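PDB 1K32: tricorn protease from Thermoplasma acidophilum, which is a serine protease that probably cuts up peptides downstream of the proteasome, with beta-propellers thought to gate substrate passage. Local coordinates for residues G162-T170 with T183-V191; I338-D346 with V381-N389. All blocks are in the same frame, centred on the assembly; numbering follows the deposited sequence.

Interaction 1. Residues G162-T170 with T183-V191; sequences GRRVIGRNT and TRGKIWIEV
The carboxylate oxygen OE2 of E190 is gripped by R164. The backbone N-H of R164 meets it, R164 N to E190 OE2 3.0 Å, nearly straight at 171°, on the anti lone pair of that oxygen. A second grip, a salt bridge from R164 NH2 to the same oxygen, is doubtful because the position of NH2 is less certain. E190 N donates to R164 O in return, and the other oxygen, OE1, accepts from the backbone of G194. Inward from this end, paired backbone bonds fix the antiparallel register; I166 N meets W188 O at 2.7 Å.

On the face carrying I166, W188 and R168, the CG of R168 stands anti to its carbonyl carbon (chi1 -74°), and the extended chain carries the guanidinium across the indole. R168 CZ lies 4.5 Å from the centroid of the five-membered ring of W188, an off-centre cation-pi contact with the planes 52° apart. One water accepts from R168 NH2 (3.2 Å) and W188 NE1 (3.1 Å), at the edge of both groups, while R168 NH1 donates to Y1009 O and P1011 packs on both side chains.

The opposite face is aliphatic: V165 CG1 touches I187 CG2 at 3.6 Å. At the outer end, the R163 guanidinium lies over I189, whose CD1 sits 3.6 Å above its centre. An alanine in place of R163 would remove that flat group and would probably leave one side of the I189 CD1 methyl uncovered. Second and third in a four-stranded antiparallel sheet, these strands form the middle of a beta-propeller blade.

Interaction 2. Residues I338-D346 with V381-N389; sequences IRYVRRGGD and VFAMGVDRN
R342 and Y340 of strand 338-343 reach across to M384 and F382 of strand 381-386, joining the first strands of two successive four-stranded blades of a beta-propeller. The strands run almost parallel, 18° apart, but their axes come no closer than 6.8 Å and no backbone hydrogen bond links them; side chains bridge the gap.

One tight part is central. R342 CB rests against M384 SD at 4.0 Å, and V386 CB comes within 3.5 Å of R343 O, while M384 is also packed on V395 of strand 392-397, the next strand of its own blade. The R342 chain then folds at chi2 (64°) and again at chi3, which swings NE back to the neighbouring blade. R342 NE donates to M384 O over 3.0 Å, with 155° at the hydrogen and the oxygen near the guanidinium plane; NH1 adds a weak bond to the same carbonyl. The guanidinium thus has two partners, M384 O and the D302 carboxylate.

The R343 end is looser. R343 NH2 stays 4.0 Å from R388 O, R388 is exposed, and these two arginines find their carboxylates elsewhere, R343 at D307 and R388 at D430. At the other end packing is close again: the Y340 ring turns its edge to V381 O, and Y340 OH comes to 3.3 Å from F382 CA. A water at the rim lies 2.7 Å from Y340 OH and donates a weak bond to V381 O, which also accepts from R972 NH1.

Overall arrangement
Interaction 1 works within one blade and interaction 2 between two, and their geometry follows suit. The pair 162-170 with 183-191 is a sheet pairing with 12 of its 18 touching residues buried; it buries 818 Å² (both sides summed), with its register set by backbone bonds and side chains layered on two faces. The pair 338-346 with 381-389 is a surface contact, with only two of its eleven touching residues buried; it buries 484 Å² (likewise summed) and relies on side chains meeting carbonyls and apolar groups. Arginines serve both, against an indole and a carboxylate in the first, against a backbone carbonyl in the second. The two share no strand: their centres are 58 Å apart, on opposite sides of the chain's centre.

Interaction 1. Residues G162-T170 with T183-V191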
ATOM      1  N   GLY A 162     -67.896  51.677  -7.006  1.00 39.19           N
ATOM      2  CA  GLY A 162     -68.157  50.259  -7.127  1.00 39.53           C
ATOM      3  C   GLY A 162     -67.399  49.538  -8.228  1.00 40.13           C
ATOM      4  O   GLY A 162     -67.211  48.323  -8.144  1.00 40.63           O
ATOM      5  N   ARG A 163     -66.959  50.244  -9.265  1.00 38.12           N
ATOM      6  CA  ARG A 163     -66.241  49.545 -10.326  1.00 37.21           C
ATOM      7  C   ARG A 163     -64.733  49.483 -10.146  1.00 35.01           C
ATOM      8  O   ARG A 163     -64.111  50.408  -9.624  1.00 34.79           O
ATOM      9  CB  ARG A 163     -66.592  50.117 -11.703  1.00 39.51           C
ATOM     10  CG  ARG A 163     -66.781  51.607 -11.774  1.00 43.27           C
ATOM     11  CD  ARG A 163     -67.095  52.002 -13.204  1.00 43.65           C
ATOM     12  NE  ARG A 163     -67.104  53.447 -13.382  1.00 44.47           N
ATOM     13  CZ  ARG A 163     -66.987  54.053 -14.558  1.00 44.34           C
ATOM     14  NH1 ARG A 163     -67.008  55.378 -14.615  1.00 44.76           N
ATOM     15  NH2 ARG A 163     -66.836  53.342 -15.671  1.00 40.38           N
ATOM     16  N   ARG A 164     -64.158  48.367 -10.584  1.00 32.31           N
ATOM     17  CA  ARG A 164     -62.729  48.127 -10.470  1.00 30.13           C
ATOM     18  C   ARG A 164     -61.922  48.826 -11.561  1.00 27.33           C
ATOM     19  O   ARG A 164     -62.297  48.804 -12.732  1.00 25.58           O
ATOM     20  CB  ARG A 164     -62.454  46.622 -10.527  1.00 30.72           C
ATOM     21  CG  ARG A 164     -63.344  45.778  -9.596  1.00 35.88           C
ATOM     22  CD  ARG A 164     -62.794  44.363  -9.431  1.00 37.58           C
ATOM     23  NE  ARG A 164     -63.789  43.311  -9.632  1.00 41.59           N
ATOM     24  CZ  ARG A 164     -64.569  43.223 -10.701  1.00 42.38           C
ATOM     25  NH1 ARG A 164     -65.441  42.236 -10.820  1.00 41.24           N
ATOM     26  NH2 ARG A 164     -64.488  44.141 -11.648  1.00 46.07           N
ATOM     27  N   VAL A 165     -60.820  49.454 -11.158  1.00 25.97           N
ATOM     28  CA  VAL A 165     -59.918  50.135 -12.091  1.00 23.99           C
ATOM     29  C   VAL A 165     -58.624  49.323 -12.046  1.00 24.18           C
ATOM     30  O   VAL A 165     -58.052  49.099 -10.979  1.00 21.39           O
ATOM     31  CB  VAL A 165     -59.622  51.590 -11.671  1.00 23.28           C
ATOM     32  CG1 VAL A 165     -58.769  52.266 -12.747  1.00 21.44           C
ATOM     33  CG2 VAL A 165     -60.921  52.359 -11.487  1.00 22.51           C
ATOM     34  N   ILE A 166     -58.170  48.874 -13.207  1.00 22.42           N
ATOM     35  CA  ILE A 166     -56.985  48.044 -13.242  1.00 22.96           C
ATOM     36  C   ILE A 166     -55.806  48.651 -13.968  1.00 23.16           C
ATOM     37  O   ILE A 166     -55.908  49.095 -15.108  1.00 20.42           O
ATOM     38  CB  ILE A 166     -57.336  46.665 -13.836  1.00 23.58           C
ATOM     39  CG1 ILE A 166     -58.317  45.959 -12.881  1.00 22.99           C
ATOM     40  CG2 ILE A 166     -56.073  45.841 -14.076  1.00 22.11           C
ATOM     41  CD1 ILE A 166     -58.929  44.695 -13.409  1.00 27.87           C
ATOM     42  N   GLY A 167     -54.685  48.687 -13.259  1.00 23.21           N
ATOM     43  CA  GLY A 167     -53.463  49.201 -13.830  1.00 21.76           C
ATOM     44  C   GLY A 167     -52.607  48.008 -14.216  1.00 22.14           C
ATOM     45  O   GLY A 167     -52.309  47.141 -13.377  1.00 20.56           O
ATOM     46  N   ARG A 168     -52.243  47.948 -15.491  1.00 20.11           N
ATOM     47  CA  ARG A 168     -51.412  46.876 -16.012  1.00 20.56           C
ATOM     48  C   ARG A 168     -50.016  47.412 -16.278  1.00 19.97           C
ATOM     49  O   ARG A 168     -49.875  48.426 -16.949  1.00 19.44           O
ATOM     50  CB  ARG A 168     -51.991  46.336 -17.318  1.00 21.81           C
ATOM     51  CG  ARG A 168     -53.221  45.473 -17.133  1.00 23.24           C
ATOM     52  CD  ARG A 168     -53.770  45.002 -18.462  1.00 21.51           C
ATOM     53  NE  ARG A 168     -54.654  43.861 -18.270  1.00 20.12           N
ATOM     54  CZ  ARG A 168     -55.184  43.127 -19.246  1.00 22.59           C
ATOM     55  NH1 ARG A 168     -55.962  42.094 -18.925  1.00 19.19           N
ATOM     56  NH2 ARG A 168     -54.954  43.423 -20.532  1.00 19.59           N
ATOM     57  N   ASN A 169     -49.004  46.727 -15.744  1.00 19.36           N
ATOM     58  CA  ASN A 169     -47.599  47.109 -15.916  1.00 21.28           C
ATOM     59  C   ASN A 169     -47.335  48.529 -15.449  1.00 20.68           C
ATOM     60  O   ASN A 169     -46.411  49.189 -15.928  1.00 21.07           O
ATOM     61  CB  ASN A 169     -47.207  46.989 -17.391  1.00 22.09           C
ATOM     62  CG  ASN A 169     -47.637  45.678 -17.988  1.00 21.25           C
ATOM     63  OD1 ASN A 169     -48.325  45.644 -19.002  1.00 24.67           O
ATOM     64  ND2 ASN A 169     -47.238  44.590 -17.363  1.00 21.70           N
ATOM     65  N   THR A 170     -48.130  48.982 -14.490  1.00 20.95           N
ATOM     66  CA  THR A 170     -48.041  50.344 -13.993  1.00 21.24           C
ATOM     67  C   THR A 170     -47.010  50.697 -12.903  1.00 21.45           C
ATOM     68  O   THR A 170     -47.160  51.705 -12.202  1.00 20.52           O
ATOM     69  CB  THR A 170     -49.449  50.813 -13.565  1.00 23.05           C
ATOM     70  OG1 THR A 170     -50.117  49.750 -12.870  1.00 21.80           O
ATOM     71  CG2 THR A 170     -50.271  51.191 -14.789  1.00 21.70           C
ATOM     72  N   THR A 183     -45.174  46.755 -23.627  1.00 20.06           N
ATOM     73  CA  THR A 183     -45.405  46.455 -22.217  1.00 20.37           C
ATOM     74  C   THR A 183     -45.672  47.716 -21.372  1.00 20.67           C
ATOM     75  O   THR A 183     -45.706  47.638 -20.139  1.00 21.10           O
ATOM     76  CB  THR A 183     -44.193  45.689 -21.603  1.00 21.08           C
ATOM     77  OG1 THR A 183     -43.681  44.742 -22.557  1.00 19.80           O
ATOM     78  CG2 THR A 183     -44.629  44.925 -20.350  1.00 20.55           C
ATOM     79  N   ARG A 184     -45.874  48.869 -22.018  1.00 18.11           N
ATOM     80  CA  ARG A 184     -46.114  50.124 -21.287  1.00 20.65           C
ATOM     81  C   ARG A 184     -47.365  50.062 -20.388  1.00 21.01           C
ATOM     82  O   ARG A 184     -48.335  49.388 -20.713  1.00 19.32           O
ATOM     83  CB  ARG A 184     -46.240  51.297 -22.276  1.00 19.60           C
ATOM     84  CG  ARG A 184     -47.392  51.161 -23.261  1.00 23.28           C
ATOM     85  CD  ARG A 184     -47.329  52.217 -24.367  1.00 23.96           C
ATOM     86  NE  ARG A 184     -48.499  52.156 -25.243  1.00 25.67           N
ATOM     87  CZ  ARG A 184     -48.758  51.172 -26.100  1.00 25.84           C
ATOM     88  NH1 ARG A 184     -49.858  51.213 -26.841  1.00 23.08           N
ATOM     89  NH2 ARG A 184     -47.916  50.156 -26.231  1.00 23.74           N
ATOM     90  N   GLY A 185     -47.327  50.778 -19.266  1.00 21.50           N
ATOM     91  CA  GLY A 185     -48.448  50.785 -18.335  1.00 21.50           C
ATOM     92  C   GLY A 185     -49.728  51.299 -18.961  1.00 22.86           C
ATOM     93  O   GLY A 185     -49.728  52.351 -19.597  1.00 20.61           O
ATOM     94  N   LYS A 186     -50.815  50.549 -18.787  1.00 23.96           N
ATOM     95  CA  LYS A 186     -52.118  50.913 -19.343  1.00 23.15           C
ATOM     96  C   LYS A 186     -53.194  50.740 -18.261  1.00 23.77           C
ATOM     97  O   LYS A 186     -53.024  49.966 -17.312  1.00 23.13           O
ATOM     98  CB  LYS A 186     -52.448  50.018 -20.544  1.00 24.97           C
ATOM     99  CG  LYS A 186     -51.463  50.102 -21.707  1.00 25.21           C
ATOM    100  CD  LYS A 186     -51.846  49.135 -22.829  1.00 27.75           C
ATOM    101  CE  LYS A 186     -50.903  49.262 -24.021  1.00 28.60           C
ATOM    102  NZ  LYS A 186     -51.390  48.546 -25.231  1.00 29.62           N
ATOM    103  N   ILE A 187     -54.304  51.448 -18.408  1.00 21.56           N
ATOM    104  CA  ILE A 187     -55.363  51.365 -17.418  1.00 21.48           C
ATOM    105  C   ILE A 187     -56.693  50.920 -18.010  1.00 22.63           C
ATOM    106  O   ILE A 187     -57.092  51.358 -19.093  1.00 20.58           O
ATOM    107  CB  ILE A 187     -55.572  52.724 -16.705  1.00 21.14           C
ATOM    108  CG1 ILE A 187     -54.244  53.206 -16.101  1.00 21.25           C
ATOM    109  CG2 ILE A 187     -56.640  52.583 -15.623  1.00 16.49           C
ATOM    110  CD1 ILE A 187     -54.338  54.513 -15.363  1.00 22.46           C
ATOM    111  N   TRP A 188     -57.374  50.038 -17.289  1.00 22.32           N
ATOM    112  CA  TRP A 188     -58.672  49.538 -17.720  1.00 22.61           C
ATOM    113  C   TRP A 188     -59.668  49.853 -16.618  1.00 24.37           C
ATOM    114  O   TRP A 188     -59.283  49.976 -15.458  1.00 25.58           O
ATOM    115  CB  TRP A 188     -58.644  48.024 -17.925  1.00 21.99           C
ATOM    116  CG  TRP A 188     -57.859  47.531 -19.101  1.00 24.81           C
ATOM    117  CD1 TRP A 188     -56.510  47.623 -19.290  1.00 24.67           C
ATOM    118  CD2 TRP A 188     -58.372  46.801 -20.225  1.00 26.16           C
ATOM    119  NE1 TRP A 188     -56.150  46.991 -20.456  1.00 22.52           N
ATOM    120  CE2 TRP A 188     -57.270  46.477 -21.051  1.00 25.53           C
ATOM    121  CE3 TRP A 188     -59.657  46.386 -20.613  1.00 25.60           C
ATOM    122  CZ2 TRP A 188     -57.410  45.756 -22.247  1.00 24.50           C
ATOM    123  CZ3 TRP A 188     -59.799  45.670 -21.803  1.00 26.89           C
ATOM    124  CH2 TRP A 188     -58.674  45.362 -22.607  1.00 27.57           C
ATOM    125  N   ILE A 189     -60.945  49.973 -16.975  1.00 24.83           N
ATOM    126  CA  ILE A 189     -61.981  50.250 -15.990  1.00 25.76           C
ATOM    127  C   ILE A 189     -63.228  49.414 -16.264  1.00 26.44           C
ATOM    128  O   ILE A 189     -63.593  49.165 -17.415  1.00 24.41           O
ATOM    129  CB  ILE A 189     -62.354  51.749 -15.969  1.00 26.43           C
ATOM    130  CG1 ILE A 189     -63.231  52.048 -14.760  1.00 26.94           C
ATOM    131  CG2 ILE A 189     -63.099  52.131 -17.234  1.00 25.98           C
ATOM    132  CD1 ILE A 189     -63.345  53.523 -14.449  1.00 26.98           C
ATOM    133  N   GLU A 190     -63.872  48.971 -15.192  1.00 27.20           N
ATOM    134  CA  GLU A 190     -65.069  48.158 -15.311  1.00 29.65           C
ATOM    135  C   GLU A 190     -66.212  49.085 -15.710  1.00 31.25           C
ATOM    136  O   GLU A 190     -66.340  50.174 -15.169  1.00 30.05           O
ATOM    137  CB  GLU A 190     -65.359  47.485 -13.970  1.00 28.97           C
ATOM    138  CG  GLU A 190     -66.328  46.322 -14.027  1.00 30.66           C
ATOM    139  CD  GLU A 190     -66.544  45.693 -12.659  1.00 30.26           C
ATOM    140  OE1 GLU A 190     -67.127  44.595 -12.582  1.00 32.28           O
ATOM    141  OE2 GLU A 190     -66.129  46.300 -11.651  1.00 32.48           O
ATOM    142  N   VAL A 191     -67.022  48.671 -16.675  1.00 35.20           N
ATOM    143  CA  VAL A 191     -68.140  49.503 -17.116  1.00 40.13           C
ATOM    144  C   VAL A 191     -69.464  48.826 -16.782  1.00 42.96           C
ATOM    145  O   VAL A 191     -70.451  49.477 -16.446  1.00 45.32           O
ATOM    146  CB  VAL A 191     -68.072  49.784 -18.638  1.00 39.14           C
ATOM    147  CG1 VAL A 191     -66.884  50.666 -18.951  1.00 38.78           C
ATOM    148  CG2 VAL A 191     -67.966  48.482 -19.406  1.00 40.97           C
TER
HETATM  149  O   HOH W   1     -53.627  45.926 -21.956  1.00 19.80           O
HETATM  150  O   HOH W   2     -43.816  48.342 -17.807  1.00 33.53           O

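Interaction 2. Residues I338-D346 with V381-N389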
ATOM      1  N   ILE A 338      -7.985  48.734  -7.831  1.00 27.26           N
ATOM      2  CA  ILE A 338      -6.808  48.072  -8.329  1.00 26.16           C
ATOM      3  C   ILE A 338      -7.557  46.973  -9.089  1.00 26.31           C
ATOM      4  O   ILE A 338      -8.380  46.264  -8.506  1.00 25.30           O
ATOM      5  CB  ILE A 338      -5.966  47.482  -7.173  1.00 27.54           C
ATOM      6  CG1 ILE A 338      -5.233  48.617  -6.440  1.00 28.39           C
ATOM      7  CG2 ILE A 338      -4.984  46.454  -7.698  1.00 24.60           C
ATOM      8  CD1 ILE A 338      -4.281  48.140  -5.344  1.00 29.55           C
ATOM      9  N   ARG A 339      -7.323  46.862 -10.390  1.00 26.26           N
ATOM     10  CA  ARG A 339      -8.021  45.868 -11.193  1.00 26.47           C
ATOM     11  C   ARG A 339      -7.285  44.538 -11.324  1.00 27.85           C
ATOM     12  O   ARG A 339      -7.911  43.480 -11.305  1.00 29.94           O
ATOM     13  CB  ARG A 339      -8.309  46.422 -12.596  1.00 24.95           C
ATOM     14  CG  ARG A 339      -9.254  47.620 -12.633  1.00 26.74           C
ATOM     15  CD  ARG A 339      -9.594  48.002 -14.073  1.00 26.72           C
ATOM     16  NE  ARG A 339     -10.351  49.249 -14.160  1.00 25.96           N
ATOM     17  CZ  ARG A 339     -11.588  49.423 -13.702  1.00 27.69           C
ATOM     18  NH1 ARG A 339     -12.179  50.608 -13.835  1.00 25.89           N
ATOM     19  NH2 ARG A 339     -12.239  48.421 -13.117  1.00 23.52           N
ATOM     20  N   TYR A 340      -5.966  44.594 -11.490  1.00 27.26           N
ATOM     21  CA  TYR A 340      -5.163  43.378 -11.622  1.00 27.10           C
ATOM     22  C   TYR A 340      -3.840  43.549 -10.892  1.00 27.19           C
ATOM     23  O   TYR A 340      -3.375  44.672 -10.667  1.00 26.12           O
ATOM     24  CB  TYR A 340      -4.880  43.043 -13.097  1.00 27.77           C
ATOM     25  CG  TYR A 340      -6.104  43.018 -13.986  1.00 28.51           C
ATOM     26  CD1 TYR A 340      -6.495  44.156 -14.688  1.00 28.47           C
ATOM     27  CD2 TYR A 340      -6.898  41.871 -14.091  1.00 27.52           C
ATOM     28  CE1 TYR A 340      -7.640  44.158 -15.471  1.00 26.43           C
ATOM     29  CE2 TYR A 340      -8.048  41.868 -14.870  1.00 26.32           C
ATOM     30  CZ  TYR A 340      -8.408  43.015 -15.556  1.00 25.92           C
ATOM     31  OH  TYR A 340      -9.535  43.034 -16.332  1.00 26.68           O
ATOM     32  N   VAL A 341      -3.249  42.417 -10.520  1.00 27.27           N
ATOM     33  CA  VAL A 341      -1.976  42.370  -9.815  1.00 26.64           C
ATOM     34  C   VAL A 341      -1.223  41.138 -10.324  1.00 26.69           C
ATOM     35  O   VAL A 341      -1.780  40.043 -10.410  1.00 24.74           O
ATOM     36  CB  VAL A 341      -2.187  42.275  -8.283  1.00 26.18           C
ATOM     37  CG1 VAL A 341      -0.849  42.228  -7.569  1.00 26.93           C
ATOM     38  CG2 VAL A 341      -2.980  43.472  -7.791  1.00 24.30           C
ATOM     39  N   ARG A 342       0.046  41.329 -10.662  1.00 28.48           N
ATOM     40  CA  ARG A 342       0.864  40.252 -11.196  1.00 29.62           C
ATOM     41  C   ARG A 342       2.288  40.322 -10.658  1.00 30.99           C
ATOM     42  O   ARG A 342       2.807  41.403 -10.382  1.00 29.92           O
ATOM     43  CB  ARG A 342       0.888  40.366 -12.722  1.00 31.90           C
ATOM     44  CG  ARG A 342       0.740  39.059 -13.469  1.00 36.88           C
ATOM     45  CD  ARG A 342      -0.620  38.417 -13.218  1.00 36.55           C
ATOM     46  NE  ARG A 342      -1.706  39.020 -13.990  1.00 39.19           N
ATOM     47  CZ  ARG A 342      -2.995  38.843 -13.704  1.00 39.45           C
ATOM     48  NH1 ARG A 342      -3.938  39.412 -14.447  1.00 38.09           N
ATOM     49  NH2 ARG A 342      -3.342  38.103 -12.656  1.00 37.49           N
ATOM     50  N   ARG A 343       2.913  39.160 -10.507  1.00 31.05           N
ATOM     51  CA  ARG A 343       4.291  39.073 -10.038  1.00 32.33           C
ATOM     52  C   ARG A 343       5.172  39.922 -10.959  1.00 32.31           C
ATOM     53  O   ARG A 343       5.100  39.800 -12.181  1.00 31.02           O
ATOM     54  CB  ARG A 343       4.729  37.606 -10.057  1.00 34.31           C
ATOM     55  CG  ARG A 343       6.192  37.339 -10.412  1.00 39.49           C
ATOM     56  CD  ARG A 343       7.129  37.744  -9.301  1.00 42.98           C
ATOM     57  NE  ARG A 343       8.408  37.028  -9.358  1.00 45.82           N
ATOM     58  CZ  ARG A 343       9.307  37.144 -10.332  1.00 45.78           C
ATOM     59  NH1 ARG A 343      10.432  36.448 -10.273  1.00 46.52           N
ATOM     60  NH2 ARG A 343       9.093  37.951 -11.361  1.00 46.64           N
ATOM     61  N   GLY A 344       5.989  40.793 -10.370  1.00 33.80           N
ATOM     62  CA  GLY A 344       6.854  41.655 -11.159  1.00 34.29           C
ATOM     63  C   GLY A 344       8.330  41.485 -10.839  1.00 35.41           C
ATOM     64  O   GLY A 344       9.191  42.019 -11.537  1.00 35.97           O
ATOM     65  N   GLY A 345       8.624  40.738  -9.782  1.00 35.13           N
ATOM     66  CA  GLY A 345      10.000  40.518  -9.381  1.00 34.50           C
ATOM     67  C   GLY A 345      10.069  39.758  -8.068  1.00 33.95           C
ATOM     68  O   GLY A 345       9.059  39.249  -7.592  1.00 32.36           O
ATOM     69  N   ASP A 346      11.259  39.691  -7.478  1.00 34.74           N
ATOM     70  CA  ASP A 346      11.470  38.971  -6.221  1.00 35.86           C
ATOM     71  C   ASP A 346      10.485  39.354  -5.130  1.00 33.94           C
ATOM     72  O   ASP A 346       9.888  38.495  -4.495  1.00 33.23           O
ATOM     73  CB  ASP A 346      12.889  39.209  -5.709  1.00 38.77           C
ATOM     74  CG  ASP A 346      13.932  38.519  -6.551  1.00 42.10           C
ATOM     75  OD1 ASP A 346      15.133  38.676  -6.238  1.00 44.57           O
ATOM     76  OD2 ASP A 346      13.555  37.815  -7.517  1.00 42.08           O
ATOM     77  N   VAL A 381      -8.291  48.488 -19.537  1.00 22.43           N
ATOM     78  CA  VAL A 381      -7.513  47.252 -19.578  1.00 21.66           C
ATOM     79  C   VAL A 381      -8.287  46.018 -19.106  1.00 21.75           C
ATOM     80  O   VAL A 381      -9.007  46.064 -18.102  1.00 21.18           O
ATOM     81  CB  VAL A 381      -6.232  47.420 -18.718  1.00 21.69           C
ATOM     82  CG1 VAL A 381      -5.439  46.111 -18.663  1.00 21.75           C
ATOM     83  CG2 VAL A 381      -5.362  48.549 -19.307  1.00 21.35           C
ATOM     84  N   PHE A 382      -8.149  44.920 -19.838  1.00 20.62           N
ATOM     85  CA  PHE A 382      -8.829  43.682 -19.461  1.00 22.49           C
ATOM     86  C   PHE A 382      -7.901  42.491 -19.294  1.00 22.79           C
ATOM     87  O   PHE A 382      -8.355  41.383 -18.998  1.00 23.54           O
ATOM     88  CB  PHE A 382      -9.935  43.350 -20.464  1.00 20.69           C
ATOM     89  CG  PHE A 382     -11.141  44.225 -20.318  1.00 23.50           C
ATOM     90  CD1 PHE A 382     -11.186  45.479 -20.917  1.00 24.36           C
ATOM     91  CD2 PHE A 382     -12.202  43.830 -19.508  1.00 24.40           C
ATOM     92  CE1 PHE A 382     -12.261  46.332 -20.713  1.00 24.00           C
ATOM     93  CE2 PHE A 382     -13.281  44.676 -19.296  1.00 26.19           C
ATOM     94  CZ  PHE A 382     -13.308  45.936 -19.902  1.00 26.65           C
ATOM     95  N   ALA A 383      -6.604  42.724 -19.469  1.00 21.30           N
ATOM     96  CA  ALA A 383      -5.601  41.673 -19.321  1.00 22.58           C
ATOM     97  C   ALA A 383      -4.222  42.293 -19.123  1.00 23.49           C
ATOM     98  O   ALA A 383      -3.887  43.302 -19.745  1.00 21.22           O
ATOM     99  CB  ALA A 383      -5.587  40.755 -20.564  1.00 20.81           C
ATOM    100  N   MET A 384      -3.427  41.686 -18.252  1.00 25.07           N
ATOM    101  CA  MET A 384      -2.083  42.183 -17.998  1.00 25.45           C
ATOM    102  C   MET A 384      -1.145  41.060 -17.561  1.00 25.57           C
ATOM    103  O   MET A 384      -1.517  40.186 -16.787  1.00 25.03           O
ATOM    104  CB  MET A 384      -2.119  43.281 -16.937  1.00 26.01           C
ATOM    105  CG  MET A 384      -0.798  43.999 -16.741  1.00 28.86           C
ATOM    106  SD  MET A 384       0.182  43.234 -15.459  1.00 32.54           S
ATOM    107  CE  MET A 384      -0.358  44.150 -14.019  1.00 30.61           C
ATOM    108  N   GLY A 385       0.071  41.092 -18.090  1.00 25.87           N
ATOM    109  CA  GLY A 385       1.062  40.092 -17.756  1.00 23.98           C
ATOM    110  C   GLY A 385       2.419  40.758 -17.692  1.00 24.86           C
ATOM    111  O   GLY A 385       2.608  41.842 -18.260  1.00 25.59           O
ATOM    112  N   VAL A 386       3.368  40.123 -17.011  1.00 23.93           N
ATOM    113  CA  VAL A 386       4.708  40.685 -16.888  1.00 25.41           C
ATOM    114  C   VAL A 386       5.729  39.661 -17.336  1.00 26.63           C
ATOM    115  O   VAL A 386       5.576  38.474 -17.053  1.00 24.20           O
ATOM    116  CB  VAL A 386       5.016  41.085 -15.427  1.00 26.15           C
ATOM    117  CG1 VAL A 386       6.400  41.705 -15.335  1.00 23.33           C
ATOM    118  CG2 VAL A 386       3.946  42.058 -14.914  1.00 25.36           C
ATOM    119  N   ASP A 387       6.772  40.105 -18.033  1.00 26.19           N
ATOM    120  CA  ASP A 387       7.783  39.159 -18.476  1.00 29.64           C
ATOM    121  C   ASP A 387       8.493  38.633 -17.235  1.00 29.57           C
ATOM    122  O   ASP A 387       8.484  39.275 -16.186  1.00 28.09           O
ATOM    123  CB  ASP A 387       8.778  39.820 -19.436  1.00 31.79           C
ATOM    124  CG  ASP A 387       9.835  40.625 -18.723  1.00 34.72           C
ATOM    125  OD1 ASP A 387      10.974  40.129 -18.575  1.00 34.05           O
ATOM    126  OD2 ASP A 387       9.520  41.757 -18.305  1.00 38.66           O
ATOM    127  N   ARG A 388       9.109  37.468 -17.362  1.00 30.88           N
ATOM    128  CA  ARG A 388       9.790  36.844 -16.243  1.00 33.81           C
ATOM    129  C   ARG A 388      11.001  37.616 -15.723  1.00 34.10           C
ATOM    130  O   ARG A 388      11.403  37.436 -14.581  1.00 33.17           O
ATOM    131  CB  ARG A 388      10.185  35.413 -16.614  1.00 35.65           C
ATOM    132  CG  ARG A 388      10.638  34.604 -15.430  1.00 40.34           C
ATOM    133  CD  ARG A 388      10.728  33.130 -15.753  1.00 42.47           C
ATOM    134  NE  ARG A 388      11.250  32.392 -14.609  1.00 43.83           N
ATOM    135  CZ  ARG A 388      11.561  31.103 -14.627  1.00 44.18           C
ATOM    136  NH1 ARG A 388      12.031  30.521 -13.530  1.00 45.30           N
ATOM    137  NH2 ARG A 388      11.406  30.398 -15.740  1.00 42.75           N
ATOM    138  N   ASN A 389      11.573  38.486 -16.544  1.00 34.36           N
ATOM    139  CA  ASN A 389      12.722  39.260 -16.099  1.00 36.26           C
ATOM    140  C   ASN A 389      12.324  40.625 -15.537  1.00 36.82           C
ATOM    141  O   ASN A 389      13.179  41.426 -15.158  1.00 37.30           O
ATOM    142  CB  ASN A 389      13.721  39.404 -17.244  1.00 39.39           C
ATOM    143  CG  ASN A 389      14.309  38.066 -17.666  1.00 41.19           C
ATOM    144  OD1 ASN A 389      14.107  37.602 -18.793  1.00 43.01           O
ATOM    145  ND2 ASN A 389      15.030  37.432 -16.751  1.00 41.51           N
TER
HETATM  146  O   HOH W   3     -11.516  44.812 -16.169  1.00 26.03           O